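PDB 3LMF: ferredoxin from Nitrosospira multiformis, which is of unproven function but probably stores copper(I) on the cysteines that line its four-helix bundle, as other Csp proteins do. Local coordinates for residues Ala17-Tyr22 with Thr58-Met63; Tyr22-Arg27 with Met94-Gln99; Ala53-Thr58 with Gly75-Ile80. All coordinates share one frame; numbering follows the deposited sequence.

Contact 1 of 3, residues Ala17-Tyr22 with Thr58-Met63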
ATOM      1  N   ALA A  17      -7.000  15.379   5.799  1.00 21.52           N
ATOM      2  CA  ALA A  17      -6.802  15.982   4.488  1.00 24.60           C
ATOM      3  C   ALA A  17      -6.140  14.979   3.540  1.00 23.31           C
ATOM      4  O   ALA A  17      -6.579  14.807   2.403  1.00 26.69           O
ATOM      5  CB  ALA A  17      -5.947  17.238   4.615  1.00 25.72           C
ATOM      6  N   CYS A  18      -5.078  14.326   4.003  1.00 24.64           N
ATOM      7  CA  CYS A  18      -4.398  13.331   3.185  1.00 21.07           C
ATOM      8  C   CYS A  18      -5.345  12.168   2.886  1.00 23.89           C
ATOM      9  O   CYS A  18      -5.400  11.681   1.757  1.00 26.07           O
ATOM     10  CB  CYS A  18      -3.150  12.796   3.894  1.00 19.87           C
ATOM     11  SG  CYS A  18      -1.729  13.905   3.838  1.00 27.35           S
ATOM     12  N   ASN A  19      -6.088  11.726   3.898  1.00 20.51           N
ATOM     13  CA  ASN A  19      -7.030  10.615   3.730  1.00 20.78           C
ATOM     14  C   ASN A  19      -8.105  10.986   2.710  1.00 19.02           C
ATOM     15  O   ASN A  19      -8.440  10.190   1.834  1.00 26.21           O
ATOM     16  CB  ASN A  19      -7.668  10.241   5.086  1.00 18.47           C
ATOM     17  CG  ASN A  19      -8.581   9.009   5.008  1.00 24.31           C
ATOM     18  OD1 ASN A  19      -8.228   7.986   4.431  1.00 31.55           O
ATOM     19  ND2 ASN A  19      -9.756   9.111   5.611  1.00 38.99           N
ATOM     20  N   HIS A  20      -8.631  12.202   2.807  1.00 21.57           N
ATOM     21  CA  HIS A  20      -9.666  12.652   1.877  1.00 23.11           C
ATOM     22  C   HIS A  20      -9.129  12.764   0.450  1.00 18.06           C
ATOM     23  O   HIS A  20      -9.759  12.301  -0.498  1.00 25.23           O
ATOM     24  CB  HIS A  20     -10.229  14.010   2.326  1.00 26.19           C
ATOM     25  CG  HIS A  20     -11.330  14.529   1.453  1.00 33.89           C
ATOM     26  ND1 HIS A  20     -12.584  13.959   1.416  1.00 40.59           N
ATOM     27  CD2 HIS A  20     -11.358  15.555   0.568  1.00 37.42           C
ATOM     28  CE1 HIS A  20     -13.336  14.607   0.543  1.00 35.66           C
ATOM     29  NE2 HIS A  20     -12.615  15.579   0.014  1.00 33.93           N
ATOM     30  N   CYS A  21      -7.958  13.371   0.303  1.00 19.06           N
ATOM     31  CA  CYS A  21      -7.346  13.548  -1.011  1.00 19.63           C
ATOM     32  C   CYS A  21      -6.945  12.215  -1.625  1.00 18.27           C
ATOM     33  O   CYS A  21      -7.028  12.023  -2.845  1.00 18.00           O
ATOM     34  CB  CYS A  21      -6.120  14.468  -0.906  1.00  7.85           C
ATOM     35  SG  CYS A  21      -5.303  14.832  -2.486  1.00 23.32           S
ATOM     36  N   TYR A  22      -6.488  11.292  -0.793  1.00 20.27           N
ATOM     37  CA  TYR A  22      -6.104   9.986  -1.313  1.00 18.44           C
ATOM     38  C   TYR A  22      -7.352   9.283  -1.860  1.00 15.51           C
ATOM     39  O   TYR A  22      -7.341   8.781  -2.980  1.00 21.80           O
ATOM     40  CB  TYR A  22      -5.402   9.175  -0.211  1.00 19.61           C
ATOM     41  CG  TYR A  22      -5.841   7.743  -0.048  1.00 23.49           C
ATOM     42  CD1 TYR A  22      -5.705   6.817  -1.082  1.00 25.11           C
ATOM     43  CD2 TYR A  22      -6.338   7.301   1.168  1.00 29.12           C
ATOM     44  CE1 TYR A  22      -6.049   5.483  -0.897  1.00 28.38           C
ATOM     45  CE2 TYR A  22      -6.683   5.980   1.365  1.00 30.32           C
ATOM     46  CZ  TYR A  22      -6.536   5.074   0.336  1.00 33.37           C
ATOM     47  OH  TYR A  22      -6.852   3.756   0.560  1.00 37.68           O
ATOM     48  N   THR A  58       0.712   7.258   1.792  1.00 20.02           N
ATOM     49  CA  THR A  58       1.959   7.045   2.516  1.00 19.83           C
ATOM     50  C   THR A  58       2.061   8.056   3.663  1.00 16.19           C
ATOM     51  O   THR A  58       2.375   7.699   4.798  1.00 16.28           O
ATOM     52  CB  THR A  58       3.170   7.172   1.557  1.00 22.47           C
ATOM     53  OG1 THR A  58       3.080   6.151   0.555  1.00 19.86           O
ATOM     54  CG2 THR A  58       4.489   7.023   2.305  1.00 16.43           C
ATOM     55  N   SER A  59       1.775   9.316   3.362  1.00 14.85           N
ATOM     56  CA  SER A  59       1.811  10.370   4.378  1.00 17.72           C
ATOM     57  C   SER A  59       0.829  10.023   5.493  1.00 18.22           C
ATOM     58  O   SER A  59       1.152  10.125   6.674  1.00 23.86           O
ATOM     59  CB  SER A  59       1.431  11.708   3.749  1.00 17.80           C
ATOM     60  OG  SER A  59       2.412  12.092   2.788  1.00 30.11           O
ATOM     61  N   LEU A  60      -0.371   9.608   5.103  1.00 18.26           N
ATOM     62  CA  LEU A  60      -1.391   9.219   6.063  1.00 15.47           C
ATOM     63  C   LEU A  60      -0.854   8.116   6.967  1.00 15.63           C
ATOM     64  O   LEU A  60      -0.978   8.186   8.181  1.00 22.53           O
ATOM     65  CB  LEU A  60      -2.643   8.719   5.330  1.00 18.21           C
ATOM     66  CG  LEU A  60      -3.751   8.113   6.201  1.00 21.47           C
ATOM     67  CD1 LEU A  60      -4.240   9.145   7.209  1.00 16.76           C
ATOM     68  CD2 LEU A  60      -4.899   7.646   5.316  1.00 23.56           C
ATOM     69  N   ASN A  61      -0.249   7.096   6.372  1.00 17.96           N
ATOM     70  CA  ASN A  61       0.282   5.996   7.159  1.00 19.03           C
ATOM     71  C   ASN A  61       1.418   6.427   8.083  1.00 23.63           C
ATOM     72  O   ASN A  61       1.487   5.976   9.224  1.00 20.49           O
ATOM     73  CB  ASN A  61       0.739   4.853   6.248  1.00 18.13           C
ATOM     74  CG  ASN A  61      -0.438   4.118   5.604  1.00 38.77           C
ATOM     75  OD1 ASN A  61      -1.601   4.378   5.933  1.00 40.13           O
ATOM     76  ND2 ASN A  61      -0.143   3.192   4.697  1.00 33.89           N
ATOM     77  N   PHE A  62       2.304   7.295   7.605  1.00 14.66           N
ATOM     78  CA  PHE A  62       3.398   7.754   8.446  1.00 24.02           C
ATOM     79  C   PHE A  62       2.898   8.498   9.678  1.00 18.63           C
ATOM     80  O   PHE A  62       3.391   8.285  10.780  1.00 29.98           O
ATOM     81  CB  PHE A  62       4.362   8.641   7.643  1.00 20.50           C
ATOM     82  CG  PHE A  62       5.524   7.893   7.066  1.00 22.15           C
ATOM     83  CD1 PHE A  62       5.318   6.827   6.193  1.00 24.20           C
ATOM     84  CD2 PHE A  62       6.827   8.228   7.419  1.00 15.44           C
ATOM     85  CE1 PHE A  62       6.395   6.102   5.676  1.00 21.13           C
ATOM     86  CE2 PHE A  62       7.909   7.509   6.907  1.00 22.96           C
ATOM     87  CZ  PHE A  62       7.694   6.445   6.036  1.00 19.54           C
HETATM   88  N   MSE A  63       1.911   9.362   9.489  1.00 20.51           N
HETATM   89  CA  MSE A  63       1.362  10.119  10.598  1.00 22.20           C
HETATM   90  C   MSE A  63       0.529   9.230  11.517  1.00 24.77           C
HETATM   91  O   MSE A  63       0.516   9.424  12.727  1.00 24.49           O
HETATM   92  CB  MSE A  63       0.516  11.285  10.081  1.00 27.55           C
HETATM   93  CG  MSE A  63       1.343  12.425   9.499  1.00 29.89           C
HETATM   94 SE   MSE A  63       0.264  13.791   8.654  1.00 44.94          SE
HETATM   95  CE  MSE A  63      -0.218  14.842  10.194  1.00 58.41           C
TER
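The Tyr-22 ring meets segment 58-63, on helix 43-64, through one methyl group: its CD2 lies 4.4 Å from Leu-60 CD2, a glancing apolar touch and no stack. In the assembly the same ring also packs on Leu-60 of the second subunit, and its hydroxyl is hydrogen-bonded to Asn-61 OD1 of that chain. The side chain thus serves the subunit interface as well as this helix pair. The second flat group, the amide end of Asn-19, lies beside the same leucine, whose CD2 approaches Asn-19 CB to 3.8 Å while CD1 stays at 4.2 Å from that carbon. Leu-60 can reach across because CG is anti to the backbone N (chi1 173°), and it gives up more surface than any other residue of the pair. Cys-18 is the closest match in register, its CA 5.9 Å from Leu-60 CA. Its thiol goes to the neighbouring residue, with SG 3.8 Å from Ser-59 CB. The serine hydroxyl is turned back along its own helix to the carbonyl of Ile-55, so a methylene is what faces the sulfur. No hydrogen bond links the two segments. Their axes approach to 8.8 Å at 150°, the nearly antiparallel packing of a helical bundle. Helix 95-112 reaches Cys-18 through Cys-108, helix 70-90 meets Ser-59 through Val-73 and Cys-77, and the second subunit packs against Asn-19, Tyr-22 and Leu-60.

Contact 2 of 3, residues Tyr22-Arg27 with Met94-Gln99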
ATOM      1  N   TYR A  22      -6.488  11.292  -0.793  1.00 20.27           N
ATOM      2  CA  TYR A  22      -6.104   9.986  -1.313  1.00 18.44           C
ATOM      3  C   TYR A  22      -7.352   9.283  -1.860  1.00 15.51           C
ATOM      4  O   TYR A  22      -7.341   8.781  -2.980  1.00 21.80           O
ATOM      5  CB  TYR A  22      -5.402   9.175  -0.211  1.00 19.61           C
ATOM      6  CG  TYR A  22      -5.841   7.743  -0.048  1.00 23.49           C
ATOM      7  CD1 TYR A  22      -5.705   6.817  -1.082  1.00 25.11           C
ATOM      8  CD2 TYR A  22      -6.338   7.301   1.168  1.00 29.12           C
ATOM      9  CE1 TYR A  22      -6.049   5.483  -0.897  1.00 28.38           C
ATOM     10  CE2 TYR A  22      -6.683   5.980   1.365  1.00 30.32           C
ATOM     11  CZ  TYR A  22      -6.536   5.074   0.336  1.00 33.37           C
ATOM     12  OH  TYR A  22      -6.852   3.756   0.560  1.00 37.68           O
ATOM     13  N   ARG A  23      -8.433   9.280  -1.093  1.00 15.42           N
ATOM     14  CA  ARG A  23      -9.659   8.642  -1.548  1.00 20.03           C
ATOM     15  C   ARG A  23     -10.191   9.265  -2.839  1.00 20.19           C
ATOM     16  O   ARG A  23     -10.576   8.555  -3.769  1.00 20.63           O
ATOM     17  CB  ARG A  23     -10.722   8.706  -0.450  1.00 15.95           C
ATOM     18  CG  ARG A  23     -10.415   7.761   0.697  1.00 18.12           C
ATOM     19  CD  ARG A  23     -11.372   7.930   1.845  1.00 24.43           C
ATOM     20  NE  ARG A  23     -12.758   7.864   1.413  1.00 31.92           N
ATOM     21  CZ  ARG A  23     -13.790   7.742   2.239  1.00 34.91           C
ATOM     22  NH1 ARG A  23     -15.025   7.700   1.752  1.00 31.39           N
ATOM     23  NH2 ARG A  23     -13.590   7.648   3.545  1.00 32.05           N
ATOM     24  N   THR A  24     -10.197  10.591  -2.888  1.00 22.17           N
ATOM     25  CA  THR A  24     -10.671  11.336  -4.046  1.00 14.92           C
ATOM     26  C   THR A  24      -9.824  11.074  -5.294  1.00 20.75           C
ATOM     27  O   THR A  24     -10.360  10.823  -6.366  1.00 28.26           O
ATOM     28  CB  THR A  24     -10.683  12.857  -3.747  1.00 21.92           C
ATOM     29  OG1 THR A  24     -11.539  13.112  -2.627  1.00 24.18           O
ATOM     30  CG2 THR A  24     -11.189  13.656  -4.949  1.00 21.94           C
ATOM     31  N   CYS A  25      -8.505  11.127  -5.173  1.00 20.90           N
ATOM     32  CA  CYS A  25      -7.686  10.890  -6.347  1.00 22.72           C
ATOM     33  C   CYS A  25      -7.850   9.479  -6.906  1.00 23.00           C
ATOM     34  O   CYS A  25      -8.007   9.312  -8.117  1.00 21.63           O
ATOM     35  CB  CYS A  25      -6.218  11.206  -6.041  1.00 21.54           C
ATOM     36  SG  CYS A  25      -5.945  13.014  -5.805  1.00 29.94           S
ATOM     37  N   LEU A  26      -7.840   8.471  -6.037  1.00 20.79           N
ATOM     38  CA  LEU A  26      -7.997   7.084  -6.482  1.00 23.43           C
ATOM     39  C   LEU A  26      -9.365   6.874  -7.137  1.00 20.18           C
ATOM     40  O   LEU A  26      -9.465   6.308  -8.228  1.00 21.63           O
ATOM     41  CB  LEU A  26      -7.866   6.113  -5.299  1.00 18.49           C
ATOM     42  CG  LEU A  26      -7.144   4.778  -5.518  1.00 28.92           C
ATOM     43  CD1 LEU A  26      -7.604   3.776  -4.448  1.00 23.83           C
ATOM     44  CD2 LEU A  26      -7.429   4.225  -6.905  1.00 17.98           C
ATOM     45  N   ARG A  27     -10.414   7.330  -6.460  1.00 19.52           N
ATOM     46  CA  ARG A  27     -11.774   7.177  -6.958  1.00 25.80           C
ATOM     47  C   ARG A  27     -11.997   7.812  -8.323  1.00 25.66           C
ATOM     48  O   ARG A  27     -12.467   7.161  -9.259  1.00 25.71           O
ATOM     49  CB  ARG A  27     -12.773   7.762  -5.954  1.00 31.65           C
ATOM     50  CG  ARG A  27     -14.220   7.766  -6.445  1.00 44.25           C
ATOM     51  CD  ARG A  27     -15.184   8.143  -5.326  1.00 40.43           C
ATOM     52  NE  ARG A  27     -14.944   9.485  -4.790  1.00 38.48           N
ATOM     53  CZ  ARG A  27     -15.245  10.615  -5.423  1.00 46.62           C
ATOM     54  NH1 ARG A  27     -15.803  10.579  -6.627  1.00 36.90           N
ATOM     55  NH2 ARG A  27     -14.996  11.785  -4.848  1.00 43.74           N
HETATM   56  N   MSE A  94     -13.719  17.742 -12.728  1.00 37.39           N
HETATM   57  CA  MSE A  94     -12.617  17.479 -11.816  1.00 37.07           C
HETATM   58  C   MSE A  94     -12.487  18.534 -10.721  1.00 38.15           C
HETATM   59  O   MSE A  94     -11.466  18.603 -10.040  1.00 38.92           O
HETATM   60  CB  MSE A  94     -11.316  17.411 -12.615  1.00 26.32           C
HETATM   61  CG  MSE A  94     -11.344  16.408 -13.755  1.00 27.67           C
HETATM   62 SE   MSE A  94     -11.053  14.730 -13.188  1.00 42.76          SE
HETATM   63  CE  MSE A  94      -9.280  14.733 -13.246  1.00 30.85           C
ATOM     64  N   GLU A  95     -13.519  19.352 -10.550  1.00 35.72           N
ATOM     65  CA  GLU A  95     -13.482  20.407  -9.539  1.00 42.34           C
ATOM     66  C   GLU A  95     -13.190  19.879  -8.140  1.00 39.84           C
ATOM     67  O   GLU A  95     -12.426  20.481  -7.387  1.00 39.84           O
ATOM     68  CB  GLU A  95     -14.806  21.180  -9.508  1.00 49.25           C
ATOM     69  CG  GLU A  95     -15.136  21.948 -10.782  1.00 59.84           C
ATOM     70  CD  GLU A  95     -15.490  21.041 -11.946  1.00 63.37           C
ATOM     71  OE1 GLU A  95     -16.398  20.193 -11.783  1.00 63.52           O
ATOM     72  OE2 GLU A  95     -14.857  21.175 -13.018  1.00 65.37           O
ATOM     73  N   GLU A  96     -13.803  18.758  -7.787  1.00 35.37           N
ATOM     74  CA  GLU A  96     -13.604  18.186  -6.465  1.00 38.82           C
ATOM     75  C   GLU A  96     -12.143  17.797  -6.214  1.00 37.71           C
ATOM     76  O   GLU A  96     -11.650  17.900  -5.090  1.00 34.87           O
ATOM     77  CB  GLU A  96     -14.505  16.963  -6.289  1.00 47.61           C
ATOM     78  CG  GLU A  96     -14.497  16.389  -4.884  1.00 59.51           C
ATOM     79  CD  GLU A  96     -15.430  15.203  -4.734  1.00 67.10           C
ATOM     80  OE1 GLU A  96     -15.500  14.646  -3.615  1.00 58.09           O
ATOM     81  OE2 GLU A  96     -16.086  14.830  -5.734  1.00 63.15           O
ATOM     82  N   CYS A  97     -11.456  17.358  -7.263  1.00 31.77           N
ATOM     83  CA  CYS A  97     -10.066  16.945  -7.137  1.00 33.06           C
ATOM     84  C   CYS A  97      -9.126  18.136  -6.952  1.00 33.70           C
ATOM     85  O   CYS A  97      -8.188  18.076  -6.155  1.00 32.44           O
ATOM     86  CB  CYS A  97      -9.649  16.130  -8.361  1.00 35.73           C
ATOM     87  SG  CYS A  97      -8.151  15.162  -8.115  1.00 37.76           S
ATOM     88  N   VAL A  98      -9.376  19.215  -7.690  1.00 31.53           N
ATOM     89  CA  VAL A  98      -8.558  20.417  -7.575  1.00 28.63           C
ATOM     90  C   VAL A  98      -8.606  20.904  -6.128  1.00 27.84           C
ATOM     91  O   VAL A  98      -7.573  21.170  -5.516  1.00 32.84           O
ATOM     92  CB  VAL A  98      -9.078  21.557  -8.490  1.00 32.73           C
ATOM     93  CG1 VAL A  98      -8.224  22.801  -8.301  1.00 26.17           C
ATOM     94  CG2 VAL A  98      -9.056  21.122  -9.949  1.00 26.58           C
ATOM     95  N   GLN A  99      -9.817  20.999  -5.589  1.00 26.66           N
ATOM     96  CA  GLN A  99     -10.052  21.458  -4.223  1.00 30.80           C
ATOM     97  C   GLN A  99      -9.310  20.653  -3.157  1.00 33.88           C
ATOM     98  O   GLN A  99      -8.603  21.215  -2.316  1.00 33.19           O
ATOM     99  CB  GLN A  99     -11.551  21.412  -3.921  1.00 39.65           C
ATOM    100  CG  GLN A  99     -11.917  21.714  -2.477  1.00 54.53           C
ATOM    101  CD  GLN A  99     -12.346  23.155  -2.259  1.00 65.94           C
ATOM    102  OE1 GLN A  99     -11.577  24.090  -2.493  1.00 71.23           O
ATOM    103  NE2 GLN A  99     -13.589  23.341  -1.813  1.00 70.78           N
TER
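Thr-24 and Cys-97 are nearest in register (CA to CA 6.4 Å) where segments 22-27 and 95-99 run nearly antiparallel at 145°, their axes 9.7 Å apart at closest. Thr-24 fills the middle with its methyl: CG2 is anti to the backbone N and lies 4.1 Å from Cys-97 CA, whereas OG1 stays on its own helix, hydrogen-bonded to His-20 O. On the buried side Cys-25 SG and Cys-97 SG stand 3.8 Å apart, much too far for a disulfide, so the pair is a contact of two sulfurs. Towards the surface Arg-27 and Glu-96 close the contact with a salt bridge. The extended glutamate crosses the arginine, whose chain bends at chi3, at about a right angle, and Arg-27 NH2 comes 3.2 Å from Glu-96 OE1. The same nitrogen makes a weak but fairly straight hydrogen bond to Glu-96 OE2 (3.4 Å, 160°). The carboxylate carbon sits at the guanidinium edge, yet the two planes are 39° apart, which fits a loose pairing. Sulfurs turned inward and a salt bridge on the partly exposed side place this contact in a four-helix bundle whose interior is lined by cysteines, consistent with the Csp copper-storage family.

Contact 3 of 3, residues Ala53-Thr58 with Gly75-Ile80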
ATOM      1  N   ALA A  53      -2.421   9.755  -5.189  1.00 17.26           N
ATOM      2  CA  ALA A  53      -3.143   8.891  -4.253  1.00 18.58           C
ATOM      3  C   ALA A  53      -2.161   8.079  -3.406  1.00 12.38           C
ATOM      4  O   ALA A  53      -2.355   7.908  -2.203  1.00 21.33           O
ATOM      5  CB  ALA A  53      -4.083   7.955  -5.012  1.00 16.45           C
ATOM      6  N   GLU A  54      -1.107   7.592  -4.054  1.00 16.25           N
ATOM      7  CA  GLU A  54      -0.059   6.810  -3.406  1.00 15.18           C
ATOM      8  C   GLU A  54       0.660   7.611  -2.317  1.00 17.96           C
ATOM      9  O   GLU A  54       0.694   7.200  -1.161  1.00 17.83           O
ATOM     10  CB  GLU A  54       0.964   6.359  -4.450  1.00 25.39           C
ATOM     11  CG  GLU A  54       2.078   5.468  -3.917  1.00 28.14           C
ATOM     12  CD  GLU A  54       1.591   4.082  -3.575  1.00 43.51           C
ATOM     13  OE1 GLU A  54       2.428   3.219  -3.227  1.00 42.12           O
ATOM     14  OE2 GLU A  54       0.363   3.847  -3.648  1.00 53.74           O
ATOM     15  N   ILE A  55       1.241   8.750  -2.693  1.00 12.33           N
ATOM     16  CA  ILE A  55       1.957   9.578  -1.734  1.00 11.73           C
ATOM     17  C   ILE A  55       1.053  10.023  -0.578  1.00 14.33           C
ATOM     18  O   ILE A  55       1.486  10.014   0.573  1.00 21.84           O
ATOM     19  CB  ILE A  55       2.619  10.821  -2.414  1.00 14.81           C
ATOM     20  CG1 ILE A  55       3.640  11.460  -1.462  1.00 23.86           C
ATOM     21  CG2 ILE A  55       1.574  11.865  -2.748  1.00 12.93           C
ATOM     22  CD1 ILE A  55       4.747  10.519  -0.983  1.00 19.25           C
ATOM     23  N   CYS A  56      -0.201  10.380  -0.855  1.00 13.62           N
ATOM     24  CA  CYS A  56      -1.092  10.800   0.228  1.00 14.21           C
ATOM     25  C   CYS A  56      -1.330   9.647   1.199  1.00 20.22           C
ATOM     26  O   CYS A  56      -1.370   9.841   2.414  1.00 21.40           O
ATOM     27  CB  CYS A  56      -2.431  11.297  -0.319  1.00 16.02           C
ATOM     28  SG  CYS A  56      -2.330  12.899  -1.145  1.00 23.60           S
ATOM     29  N   GLN A  57      -1.471   8.444   0.657  1.00 20.78           N
ATOM     30  CA  GLN A  57      -1.692   7.258   1.478  1.00 24.43           C
ATOM     31  C   GLN A  57      -0.464   6.974   2.337  1.00 20.00           C
ATOM     32  O   GLN A  57      -0.580   6.512   3.470  1.00 23.31           O
ATOM     33  CB  GLN A  57      -2.001   6.057   0.578  1.00 17.88           C
ATOM     34  CG  GLN A  57      -2.558   4.850   1.300  1.00 37.26           C
ATOM     35  CD  GLN A  57      -3.155   3.829   0.338  1.00 45.61           C
ATOM     36  OE1 GLN A  57      -3.608   2.767   0.754  1.00 54.89           O
ATOM     37  NE2 GLN A  57      -3.159   4.154  -0.953  1.00 50.38           N
ATOM     38  N   THR A  58       0.712   7.258   1.792  1.00 20.02           N
ATOM     39  CA  THR A  58       1.959   7.045   2.516  1.00 19.83           C
ATOM     40  C   THR A  58       2.061   8.056   3.663  1.00 16.19           C
ATOM     41  O   THR A  58       2.375   7.699   4.798  1.00 16.28           O
ATOM     42  CB  THR A  58       3.170   7.172   1.557  1.00 22.47           C
ATOM     43  OG1 THR A  58       3.080   6.151   0.555  1.00 19.86           O
ATOM     44  CG2 THR A  58       4.489   7.023   2.305  1.00 16.43           C
ATOM     45  N   GLY A  75       6.305  16.920   3.000  1.00 18.73           N
ATOM     46  CA  GLY A  75       6.855  17.930   2.112  1.00 20.24           C
ATOM     47  C   GLY A  75       6.807  17.465   0.664  1.00 24.28           C
ATOM     48  O   GLY A  75       6.511  18.239  -0.249  1.00 22.40           O
ATOM     49  N   VAL A  76       7.102  16.188   0.455  1.00 20.46           N
ATOM     50  CA  VAL A  76       7.083  15.618  -0.879  1.00 19.54           C
ATOM     51  C   VAL A  76       5.636  15.479  -1.332  1.00 27.22           C
ATOM     52  O   VAL A  76       5.311  15.730  -2.497  1.00 31.84           O
ATOM     53  CB  VAL A  76       7.766  14.245  -0.894  1.00 26.99           C
ATOM     54  CG1 VAL A  76       7.569  13.568  -2.237  1.00 18.33           C
ATOM     55  CG2 VAL A  76       9.250  14.419  -0.599  1.00 34.15           C
ATOM     56  N   CYS A  77       4.764  15.098  -0.405  1.00 18.16           N
ATOM     57  CA  CYS A  77       3.355  14.940  -0.718  1.00 18.42           C
ATOM     58  C   CYS A  77       2.744  16.263  -1.181  1.00 17.76           C
ATOM     59  O   CYS A  77       1.944  16.281  -2.111  1.00 22.82           O
ATOM     60  CB  CYS A  77       2.602  14.398   0.502  1.00 18.43           C
ATOM     61  SG  CYS A  77       0.868  13.946   0.203  1.00 27.76           S
ATOM     62  N   ALA A  78       3.118  17.369  -0.541  1.00 23.16           N
ATOM     63  CA  ALA A  78       2.576  18.678  -0.923  1.00 20.74           C
ATOM     64  C   ALA A  78       2.948  19.028  -2.359  1.00 21.83           C
ATOM     65  O   ALA A  78       2.132  19.560  -3.110  1.00 22.53           O
ATOM     66  CB  ALA A  78       3.090  19.761   0.017  1.00 19.47           C
ATOM     67  N   GLU A  79       4.181  18.717  -2.737  1.00 26.04           N
ATOM     68  CA  GLU A  79       4.661  19.006  -4.077  1.00 30.35           C
ATOM     69  C   GLU A  79       3.850  18.239  -5.129  1.00 32.62           C
ATOM     70  O   GLU A  79       3.440  18.810  -6.139  1.00 34.06           O
ATOM     71  CB  GLU A  79       6.139  18.643  -4.175  1.00 26.93           C
ATOM     72  CG  GLU A  79       6.871  19.305  -5.315  1.00 50.62           C
ATOM     73  CD  GLU A  79       8.370  19.075  -5.239  1.00 58.19           C
ATOM     74  OE1 GLU A  79       8.955  19.342  -4.167  1.00 57.07           O
ATOM     75  OE2 GLU A  79       8.961  18.631  -6.246  1.00 67.44           O
ATOM     76  N   ILE A  80       3.611  16.954  -4.880  1.00 26.01           N
ATOM     77  CA  ILE A  80       2.851  16.119  -5.807  1.00 24.44           C
ATOM     78  C   ILE A  80       1.383  16.537  -5.873  1.00 16.04           C
ATOM     79  O   ILE A  80       0.771  16.502  -6.935  1.00 16.51           O
ATOM     80  CB  ILE A  80       2.965  14.627  -5.409  1.00 28.85           C
ATOM     81  CG1 ILE A  80       4.426  14.198  -5.499  1.00 22.22           C
ATOM     82  CG2 ILE A  80       2.089  13.765  -6.302  1.00 23.11           C
ATOM     83  CD1 ILE A  80       4.723  12.851  -4.875  1.00 28.79           C
TER
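In Ile-55 a chi1 of -166° swings CG1 away from the backbone N and carries this branch to helix 70-90, where CG1 lies 3.6 Å from Cys-77 CA. Cys-77 has its thiol turned the same way (chi1 -172°), which brings Cys-77 SG within 3.6 Å of Cys-56 SG, a close sulfur pair that is not bonded. The second branch of Ile-55, CG2, covers the same thiol at 3.7 Å from Cys-77 SG. The close fit agrees with the backbones: Ile-55 CA and Cys-77 CA are 5.6 Å apart, and the axes of the two segments pass at 9.2 Å with an angle of 153°. Helices 43-64 and 70-90 follow each other in the chain and form an antiparallel pair of the four-helix bundle. The Cys-56 and Cys-77 sulfurs face its interior, where Cys-21, Cys-104 and Cys-108 also pack, so that thiols from all four helices gather there. Away from the sulfurs the contact is aliphatic. Ile-80 CD1 lies 3.8 Å from Ile-55 CB, the two side chains crossing at a slant, and Ile-55 CD1 reaches Val-76 CG1 at 4.3 Å. Against the third subunit, Val-76 packs on Val-76 of that chain, Ile-80 on its Phe-62, and Glu-79 forms a salt bridge with its Lys-72.

How the contacts relate
Contacts 1 and 2 follow each other on helix 8-36, share Tyr-22, and have centres about 13 Å apart; they pair this helix with helices 43-64 and 95-112. Contact 3 joins helix 43-64 to helix 70-90 and shares Thr-58 with contact 1, their centres about 8 Å apart; Ser-59 OG lies 3.3 Å from Cys-77 CB. Tyr-22 CB is 3.7 Å from Cys-56 CB, and Leu-26 N 3.9 Å from Ala-53 CB, which joins contact 2 to contact 3 although their centres are about 13 Å apart. All three bring cysteines to the bundle interior. Contacts 1 and 2 border the second subunit, which contact 3 meets at Gln-57; contacts 1 and 3 border the third.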